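Local coordinates for protein putative alpha/beta hydrolase (Desulfitobacterium hafniense, PDB 4RPC) that is a putative alpha/beta hydrolase whose substrate is not established, probably working through a serine nucleophile and a catalytic triad, at residues 103-117 and 192-206. Sequence-based numbering, arbitrary orientation.
Sequences VEMAIRGEIKVMNLL and YDLKAKNARVDARVS
I107 lays its CD1 end over the methyl of A199 and against CD1 of L194. The fit is tight: I107 CD1 and A199 CB are 3.3 Å apart. Its CG1 packs on V201 CG1, which also meets the methyl of A106. One turn back, E104 takes a very short hydrogen bond, 2.5 Å from Y192 OH to E104 OE1. The carboxylate stands nearly perpendicular to the ring (84°), with OE1 at the ring edge. K197 NZ makes a long salt bridge to the same oxygen, and a water links it to E104 OE2; its stronger partner is E71.

At the other end, strands 115-117 and 204-206 pair in parallel. L116 bonds both ways, its N to R204 O and its O to S206 N (2.8 Å). L116 and V205 share one sheet face. On the other, R204 grips N115 side-on: NE and NH2 both bond OD1 at 3.0 Å, close to the guanidinium plane. The bend at chi3 (61°) turns NE and NH2 toward that oxygen. A leucine in place of R204 would probably leave N115 OD1 without both of these donors. N115 ND2 bonds Q90 O.

The contact thus joins two neighbouring strands of the central alpha/beta-hydrolase sheet, with I259 of helix 249-259 against N115 and R204. The incoming loop crosses between helix 97-108 and helix 220-226.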
ATOM      1  N   VAL A 103      -2.241   7.673  -3.229  1.00 19.82           N
ATOM      2  CA  VAL A 103      -3.281   8.626  -3.524  1.00 20.55           C
ATOM      3  C   VAL A 103      -2.799  10.008  -3.197  1.00 20.17           C
ATOM      4  O   VAL A 103      -2.937  10.938  -3.972  1.00 19.50           O
ATOM      5  CB  VAL A 103      -4.578   8.294  -2.764  1.00 22.49           C
ATOM      6  CG1 VAL A 103      -5.626   9.384  -2.951  1.00 25.22           C
ATOM      7  CG2 VAL A 103      -5.139   6.993  -3.267  1.00 22.10           C
ATOM      8  N   GLU A 104      -2.208  10.147  -2.027  1.00 20.94           N
ATOM      9  CA  GLU A 104      -1.673  11.451  -1.618  1.00 22.75           C
ATOM     10  C   GLU A 104      -0.643  11.983  -2.597  1.00 24.40           C
ATOM     11  O   GLU A 104      -0.546  13.214  -2.838  1.00 25.66           O
ATOM     12  CB  GLU A 104      -1.053  11.351  -0.239  1.00 21.61           C
ATOM     13  CG  GLU A 104      -0.460  12.613   0.313  1.00 22.62           C
ATOM     14  CD  GLU A 104      -1.474  13.645   0.654  1.00 25.38           C
ATOM     15  OE1 GLU A 104      -2.674  13.314   0.816  1.00 28.23           O
ATOM     16  OE2 GLU A 104      -1.059  14.810   0.740  1.00 27.42           O
HETATM   17  N   MSE A 105       0.182  11.105  -3.117  1.00 25.57           N
HETATM   18  CA  MSE A 105       1.110  11.550  -4.173  1.00 28.43           C
HETATM   19  C   MSE A 105       0.394  12.038  -5.417  1.00 26.73           C
HETATM   20  O   MSE A 105       0.822  12.990  -6.021  1.00 26.10           O
HETATM   21  CB  MSE A 105       2.107  10.450  -4.494  1.00 30.61           C
HETATM   22  CG  MSE A 105       3.147  10.548  -3.364  1.00 39.53           C
HETATM   23 SE   MSE A 105       4.368   9.093  -3.729  0.80 47.98          SE
HETATM   24  CE  MSE A 105       5.375  10.233  -5.009  1.00 46.69           C
ATOM     25  N   ALA A 106      -0.742  11.427  -5.767  1.00 25.61           N
ATOM     26  CA  ALA A 106      -1.504  11.850  -6.952  1.00 26.35           C
ATOM     27  C   ALA A 106      -2.160  13.195  -6.772  1.00 28.54           C
ATOM     28  O   ALA A 106      -2.399  13.888  -7.736  1.00 31.50           O
ATOM     29  CB  ALA A 106      -2.562  10.806  -7.335  1.00 25.39           C
ATOM     30  N   ILE A 107      -2.469  13.541  -5.537  1.00 29.72           N
ATOM     31  CA  ILE A 107      -3.139  14.783  -5.201  1.00 33.70           C
ATOM     32  C   ILE A 107      -2.177  15.965  -5.074  1.00 37.77           C
ATOM     33  O   ILE A 107      -2.515  17.068  -5.466  1.00 38.50           O
ATOM     34  CB  ILE A 107      -3.865  14.606  -3.859  1.00 34.81           C
ATOM     35  CG1 ILE A 107      -5.030  13.643  -4.007  1.00 34.11           C
ATOM     36  CG2 ILE A 107      -4.242  15.958  -3.256  1.00 39.77           C
ATOM     37  CD1 ILE A 107      -5.660  13.336  -2.653  1.00 36.42           C
ATOM     38  N   ARG A 108      -1.017  15.766  -4.452  1.00 41.21           N
ATOM     39  CA  ARG A 108      -0.063  16.850  -4.266  1.00 48.14           C
ATOM     40  C   ARG A 108       0.354  17.481  -5.591  1.00 51.88           C
ATOM     41  O   ARG A 108       0.454  18.710  -5.707  1.00 55.05           O
ATOM     42  CB  ARG A 108       1.185  16.339  -3.589  1.00 54.26           C
ATOM     43  CG  ARG A 108       1.054  16.084  -2.101  1.00 59.95           C
ATOM     44  CD  ARG A 108       2.349  15.443  -1.590  1.00 67.73           C
ATOM     45  NE  ARG A 108       3.562  15.842  -2.336  1.00 76.21           N
ATOM     46  CZ  ARG A 108       4.292  16.943  -2.109  1.00 77.59           C
ATOM     47  NH1 ARG A 108       3.956  17.801  -1.144  1.00 82.29           N
ATOM     48  NH2 ARG A 108       5.366  17.191  -2.860  1.00 75.31           N
ATOM     49  N   GLY A 109       0.636  16.651  -6.586  1.00 49.77           N
ATOM     50  CA  GLY A 109       0.869  17.156  -7.935  1.00 52.86           C
ATOM     51  C   GLY A 109       2.283  17.618  -8.220  1.00 56.39           C
ATOM     52  O   GLY A 109       2.557  18.072  -9.328  1.00 60.79           O
ATOM     53  N   GLU A 110       3.189  17.509  -7.249  1.00 58.69           N
ATOM     54  CA  GLU A 110       4.587  17.809  -7.508  1.00 63.11           C
ATOM     55  C   GLU A 110       4.993  16.931  -8.701  1.00 57.56           C
ATOM     56  O   GLU A 110       5.428  17.403  -9.736  1.00 60.96           O
ATOM     57  CB  GLU A 110       5.439  17.494  -6.273  1.00 70.24           C
ATOM     58  CG  GLU A 110       6.818  18.174  -6.271  1.00 83.96           C
ATOM     59  CD  GLU A 110       7.897  17.387  -5.512  1.00 90.17           C
ATOM     60  OE1 GLU A 110       7.560  16.656  -4.541  1.00 95.07           O
ATOM     61  OE2 GLU A 110       9.089  17.495  -5.889  1.00 88.93           O
ATOM     62  N   ILE A 111       4.757  15.645  -8.541  1.00 52.62           N
ATOM     63  CA  ILE A 111       5.049  14.625  -9.520  1.00 49.37           C
ATOM     64  C   ILE A 111       3.782  14.066 -10.181  1.00 43.17           C
ATOM     65  O   ILE A 111       2.798  13.778  -9.501  1.00 40.88           O
ATOM     66  CB  ILE A 111       5.814  13.524  -8.802  1.00 51.31           C
ATOM     67  CG1 ILE A 111       7.224  14.060  -8.575  1.00 53.29           C
ATOM     68  CG2 ILE A 111       5.779  12.223  -9.590  1.00 49.31           C
ATOM     69  CD1 ILE A 111       8.052  13.151  -7.742  1.00 54.58           C
ATOM     70  N   LYS A 112       3.827  13.945 -11.505  1.00 39.73           N
ATOM     71  CA  LYS A 112       2.687  13.502 -12.286  1.00 38.79           C
ATOM     72  C   LYS A 112       2.529  11.989 -12.247  1.00 33.51           C
ATOM     73  O   LYS A 112       3.492  11.238 -12.456  1.00 31.42           O
ATOM     74  CB  LYS A 112       2.793  13.963 -13.744  1.00 43.72           C
ATOM     75  CG  LYS A 112       1.945  13.152 -14.744  1.00 45.19           C
ATOM     76  CD  LYS A 112       1.408  13.991 -15.902  1.00 52.07           C
ATOM     77  CE  LYS A 112       2.482  14.753 -16.661  1.00 54.38           C
ATOM     78  NZ  LYS A 112       1.871  15.889 -17.424  1.00 59.70           N
ATOM     79  N   VAL A 113       1.297  11.561 -12.013  1.00 29.29           N
ATOM     80  CA  VAL A 113       0.980  10.161 -11.820  1.00 28.35           C
ATOM     81  C   VAL A 113      -0.073   9.705 -12.856  1.00 27.36           C
ATOM     82  O   VAL A 113      -1.205  10.249 -12.885  1.00 26.61           O
ATOM     83  CB  VAL A 113       0.418   9.946 -10.416  1.00 28.44           C
ATOM     84  CG1 VAL A 113       0.034   8.485 -10.219  1.00 28.49           C
ATOM     85  CG2 VAL A 113       1.442  10.363  -9.346  1.00 30.81           C
HETATM   86  N   MSE A 114       0.258   8.714 -13.663  1.00 24.92           N
HETATM   87  CA  MSE A 114      -0.681   8.317 -14.734  1.00 27.57           C
HETATM   88  C   MSE A 114      -1.663   7.310 -14.233  1.00 25.27           C
HETATM   89  O   MSE A 114      -2.801   7.354 -14.619  1.00 26.65           O
HETATM   90  CB  MSE A 114      -0.101   7.731 -16.019  1.00 30.73           C
HETATM   91  CG  MSE A 114      -0.474   8.640 -17.232  1.00 37.41           C
HETATM   92 SE   MSE A 114       0.438  10.378 -17.069  0.82 38.53          SE
HETATM   93  CE  MSE A 114       2.053   9.353 -16.682  1.00 39.18           C
ATOM     94  N   ASN A 115      -1.243   6.378 -13.389  1.00 22.58           N
ATOM     95  CA  ASN A 115      -2.111   5.303 -12.952  1.00 21.69           C
ATOM     96  C   ASN A 115      -1.886   5.015 -11.491  1.00 20.53           C
ATOM     97  O   ASN A 115      -0.722   4.912 -11.038  1.00 19.61           O
ATOM     98  CB  ASN A 115      -1.797   4.001 -13.706  1.00 22.40           C
ATOM     99  CG  ASN A 115      -2.169   4.040 -15.199  1.00 24.31           C
ATOM    100  OD1 ASN A 115      -3.291   3.673 -15.578  1.00 26.18           O
ATOM    101  ND2 ASN A 115      -1.208   4.381 -16.039  1.00 24.28           N
ATOM    102  N   LEU A 116      -2.962   4.774 -10.761  1.00 21.38           N
ATOM    103  CA  LEU A 116      -2.873   4.369  -9.367  1.00 19.57           C
ATOM    104  C   LEU A 116      -3.445   2.997  -9.333  1.00 20.43           C
ATOM    105  O   LEU A 116      -4.515   2.783  -9.909  1.00 21.19           O
ATOM    106  CB  LEU A 116      -3.685   5.269  -8.470  1.00 20.19           C
ATOM    107  CG  LEU A 116      -3.167   6.646  -8.208  1.00 20.61           C
ATOM    108  CD1 LEU A 116      -4.203   7.388  -7.409  1.00 22.22           C
ATOM    109  CD2 LEU A 116      -1.877   6.596  -7.457  1.00 20.91           C
ATOM    110  N   LEU A 117      -2.718   2.047  -8.715  1.00 19.52           N
ATOM    111  CA  LEU A 117      -3.277   0.731  -8.428  1.00 20.59           C
ATOM    112  C   LEU A 117      -3.367   0.597  -6.937  1.00 18.92           C
ATOM    113  O   LEU A 117      -2.318   0.552  -6.242  1.00 18.08           O
ATOM    114  CB  LEU A 117      -2.388  -0.372  -8.948  1.00 22.40           C
ATOM    115  CG  LEU A 117      -2.446  -0.705 -10.429  1.00 24.78           C
ATOM    116  CD1 LEU A 117      -1.891   0.415 -11.254  1.00 24.71           C
ATOM    117  CD2 LEU A 117      -1.768  -2.038 -10.734  1.00 26.92           C
ATOM    118  N   TYR A 192      -5.442   9.329   8.302  1.00 23.81           N
ATOM    119  CA  TYR A 192      -5.621   9.933   6.959  1.00 23.35           C
ATOM    120  C   TYR A 192      -7.093  10.092   6.610  1.00 24.19           C
ATOM    121  O   TYR A 192      -7.875   9.152   6.632  1.00 26.34           O
ATOM    122  CB  TYR A 192      -4.922   9.099   5.911  1.00 22.74           C
ATOM    123  CG  TYR A 192      -4.777   9.751   4.539  1.00 23.29           C
ATOM    124  CD1 TYR A 192      -4.106  10.950   4.386  1.00 23.61           C
ATOM    125  CD2 TYR A 192      -5.262   9.152   3.418  1.00 21.54           C
ATOM    126  CE1 TYR A 192      -3.958  11.522   3.130  1.00 24.72           C
ATOM    127  CE2 TYR A 192      -5.143   9.725   2.169  1.00 22.58           C
ATOM    128  CZ  TYR A 192      -4.470  10.899   2.004  1.00 23.80           C
ATOM    129  OH  TYR A 192      -4.335  11.488   0.725  1.00 24.26           O
ATOM    130  N   ASP A 193      -7.485  11.290   6.280  1.00 25.90           N
ATOM    131  CA  ASP A 193      -8.864  11.529   5.900  1.00 27.67           C
ATOM    132  C   ASP A 193      -8.939  12.094   4.478  1.00 28.48           C
ATOM    133  O   ASP A 193      -8.721  13.282   4.247  1.00 30.27           O
ATOM    134  CB  ASP A 193      -9.465  12.447   6.953  1.00 30.33           C
ATOM    135  CG  ASP A 193     -10.944  12.729   6.751  1.00 33.16           C
ATOM    136  OD1 ASP A 193     -11.590  12.190   5.845  1.00 35.56           O
ATOM    137  OD2 ASP A 193     -11.437  13.571   7.510  1.00 37.29           O
ATOM    138  N   LEU A 194      -9.224  11.224   3.523  1.00 28.70           N
ATOM    139  CA  LEU A 194      -9.207  11.595   2.102  1.00 29.90           C
ATOM    140  C   LEU A 194     -10.422  12.446   1.686  1.00 32.43           C
ATOM    141  O   LEU A 194     -10.278  13.371   0.936  1.00 31.24           O
ATOM    142  CB  LEU A 194      -9.174  10.338   1.246  1.00 29.26           C
ATOM    143  CG  LEU A 194      -9.231  10.504  -0.261  1.00 29.38           C
ATOM    144  CD1 LEU A 194      -8.103  11.412  -0.667  1.00 28.85           C
ATOM    145  CD2 LEU A 194      -9.156   9.149  -0.932  1.00 29.30           C
ATOM    146  N   LYS A 195     -11.602  12.135   2.204  1.00 34.83           N
ATOM    147  CA  LYS A 195     -12.806  12.888   1.868  1.00 38.84           C
ATOM    148  C   LYS A 195     -12.625  14.363   2.155  1.00 37.78           C
ATOM    149  O   LYS A 195     -13.039  15.192   1.342  1.00 34.88           O
ATOM    150  CB  LYS A 195     -14.025  12.356   2.649  1.00 42.94           C
ATOM    151  CG  LYS A 195     -15.323  13.101   2.361  1.00 50.50           C
ATOM    152  CD  LYS A 195     -16.498  12.145   2.137  1.00 55.23           C
ATOM    153  CE  LYS A 195     -17.834  12.877   2.174  1.00 59.74           C
ATOM    154  NZ  LYS A 195     -17.857  14.052   1.242  1.00 61.59           N
ATOM    155  N   ALA A 196     -11.981  14.662   3.291  1.00 34.99           N
ATOM    156  CA  ALA A 196     -11.834  16.027   3.782  1.00 36.67           C
ATOM    157  C   ALA A 196     -11.002  16.901   2.876  1.00 37.48           C
ATOM    158  O   ALA A 196     -11.070  18.117   2.976  1.00 38.10           O
ATOM    159  CB  ALA A 196     -11.222  16.040   5.171  1.00 36.17           C
ATOM    160  N   LYS A 197     -10.195  16.288   2.021  1.00 35.87           N
ATOM    161  CA  LYS A 197      -9.341  17.042   1.130  1.00 36.80           C
ATOM    162  C   LYS A 197     -10.074  17.662  -0.057  1.00 37.89           C
ATOM    163  O   LYS A 197      -9.575  18.583  -0.640  1.00 37.95           O
ATOM    164  CB  LYS A 197      -8.227  16.161   0.626  1.00 35.71           C
ATOM    165  CG  LYS A 197      -7.352  15.766   1.788  1.00 35.95           C
ATOM    166  CD  LYS A 197      -6.132  15.062   1.327  1.00 34.66           C
ATOM    167  CE  LYS A 197      -5.342  14.627   2.540  1.00 34.35           C
ATOM    168  NZ  LYS A 197      -4.414  15.710   2.898  1.00 36.14           N
ATOM    169  N   ASN A 198     -11.245  17.146  -0.409  1.00 36.96           N
ATOM    170  CA  ASN A 198     -11.927  17.587  -1.604  1.00 36.68           C
ATOM    171  C   ASN A 198     -10.980  17.549  -2.802  1.00 35.89           C
ATOM    172  O   ASN A 198     -10.827  18.529  -3.521  1.00 33.56           O
ATOM    173  CB  ASN A 198     -12.489  18.988  -1.421  1.00 38.62           C
ATOM    174  CG  ASN A 198     -13.349  19.400  -2.594  1.00 40.33           C
ATOM    175  OD1 ASN A 198     -14.005  18.555  -3.172  1.00 40.60           O
ATOM    176  ND2 ASN A 198     -13.292  20.673  -2.994  1.00 41.57           N
ATOM    177  N   ALA A 199     -10.345  16.399  -2.988  1.00 34.49           N
ATOM    178  CA  ALA A 199      -9.278  16.260  -3.952  1.00 33.61           C
ATOM    179  C   ALA A 199      -9.797  15.817  -5.321  1.00 34.55           C
ATOM    180  O   ALA A 199     -10.946  15.430  -5.480  1.00 33.34           O
ATOM    181  CB  ALA A 199      -8.270  15.285  -3.435  1.00 32.37           C
ATOM    182  N   ARG A 200      -8.952  15.976  -6.328  1.00 35.43           N
ATOM    183  CA  ARG A 200      -9.264  15.532  -7.696  1.00 37.15           C
ATOM    184  C   ARG A 200      -7.965  14.988  -8.209  1.00 36.12           C
ATOM    185  O   ARG A 200      -6.947  15.623  -8.075  1.00 35.72           O
ATOM    186  CB  ARG A 200      -9.742  16.672  -8.595  1.00 40.30           C
ATOM    187  CG  ARG A 200     -11.171  17.165  -8.317  1.00 42.78           C
ATOM    188  CD  ARG A 200     -12.266  16.118  -8.538  1.00 45.10           C
ATOM    189  NE  ARG A 200     -12.695  16.105  -9.939  1.00 51.92           N
ATOM    190  CZ  ARG A 200     -13.370  15.131 -10.556  1.00 52.86           C
ATOM    191  NH1 ARG A 200     -13.724  14.020  -9.930  1.00 54.83           N
ATOM    192  NH2 ARG A 200     -13.690  15.281 -11.825  1.00 53.71           N
ATOM    193  N   VAL A 201      -7.966  13.794  -8.746  1.00 35.16           N
ATOM    194  CA  VAL A 201      -6.752  13.350  -9.387  1.00 35.05           C
ATOM    195  C   VAL A 201      -6.917  13.089 -10.893  1.00 34.80           C
ATOM    196  O   VAL A 201      -7.972  12.667 -11.362  1.00 35.62           O
ATOM    197  CB  VAL A 201      -6.138  12.143  -8.645  1.00 33.99           C
ATOM    198  CG1 VAL A 201      -6.112  12.411  -7.142  1.00 37.12           C
ATOM    199  CG2 VAL A 201      -6.887  10.865  -8.891  1.00 33.60           C
ATOM    200  N   ASP A 202      -5.845  13.352 -11.619  1.00 35.53           N
ATOM    201  CA  ASP A 202      -5.772  13.087 -13.040  1.00 36.86           C
ATOM    202  C   ASP A 202      -5.543  11.610 -13.335  1.00 32.72           C
ATOM    203  O   ASP A 202      -5.991  11.125 -14.346  1.00 32.60           O
ATOM    204  CB  ASP A 202      -4.645  13.892 -13.649  1.00 41.30           C
ATOM    205  CG  ASP A 202      -4.995  15.346 -13.803  1.00 49.94           C
ATOM    206  OD1 ASP A 202      -6.110  15.747 -13.356  1.00 54.69           O
ATOM    207  OD2 ASP A 202      -4.155  16.079 -14.393  1.00 56.69           O
ATOM    208  N   ALA A 203      -4.896  10.906 -12.425  1.00 27.88           N
ATOM    209  CA  ALA A 203      -4.562   9.510 -12.629  1.00 27.01           C
ATOM    210  C   ALA A 203      -5.783   8.634 -12.896  1.00 27.81           C
ATOM    211  O   ALA A 203      -6.829   8.818 -12.281  1.00 27.42           O
ATOM    212  CB  ALA A 203      -3.816   8.979 -11.425  1.00 24.81           C
ATOM    213  N   ARG A 204      -5.640   7.653 -13.780  1.00 27.96           N
ATOM    214  CA  ARG A 204      -6.635   6.608 -13.848  1.00 28.39           C
ATOM    215  C   ARG A 204      -6.452   5.744 -12.611  1.00 26.77           C
ATOM    216  O   ARG A 204      -5.349   5.343 -12.300  1.00 25.82           O
ATOM    217  CB  ARG A 204      -6.402   5.721 -15.037  1.00 30.70           C
ATOM    218  CG  ARG A 204      -7.404   4.582 -15.085  1.00 34.07           C
ATOM    219  CD  ARG A 204      -7.406   3.956 -16.479  1.00 39.45           C
ATOM    220  NE  ARG A 204      -6.070   3.434 -16.765  1.00 42.24           N
ATOM    221  CZ  ARG A 204      -5.690   2.885 -17.919  1.00 44.00           C
ATOM    222  NH1 ARG A 204      -6.545   2.753 -18.941  1.00 44.24           N
ATOM    223  NH2 ARG A 204      -4.434   2.469 -18.033  1.00 42.84           N
ATOM    224  N   VAL A 205      -7.531   5.432 -11.929  1.00 25.43           N
ATOM    225  CA  VAL A 205      -7.498   4.650 -10.722  1.00 24.63           C
ATOM    226  C   VAL A 205      -8.008   3.221 -10.993  1.00 25.41           C
ATOM    227  O   VAL A 205      -9.167   2.997 -11.437  1.00 25.73           O
ATOM    228  CB  VAL A 205      -8.394   5.307  -9.660  1.00 24.87           C
ATOM    229  CG1 VAL A 205      -8.516   4.408  -8.437  1.00 25.01           C
ATOM    230  CG2 VAL A 205      -7.825   6.656  -9.233  1.00 24.59           C
ATOM    231  N   SER A 206      -7.169   2.252 -10.669  1.00 24.69           N
ATOM    232  CA  SER A 206      -7.588   0.880 -10.652  1.00 25.76           C
ATOM    233  C   SER A 206      -7.523   0.386  -9.192  1.00 25.67           C
ATOM    234  O   SER A 206      -6.494   0.552  -8.498  1.00 25.15           O
ATOM    235  CB  SER A 206      -6.661   0.086 -11.548  1.00 26.18           C
ATOM    236  OG  SER A 206      -6.466   0.793 -12.790  1.00 26.64           O
TER
HETATM  237  O   HOH W   1      -2.998  16.846   1.062  1.00 42.35           O
HETATM  238  O   HOH W   2      -2.916  12.094 -10.387  1.00 40.80           O
HETATM  239  O   HOH W   3      -3.352  14.645 -10.129  1.00 48.63           O
HETATM  240  O   HOH W   4      -4.887   2.640 -13.398  1.00 23.79           O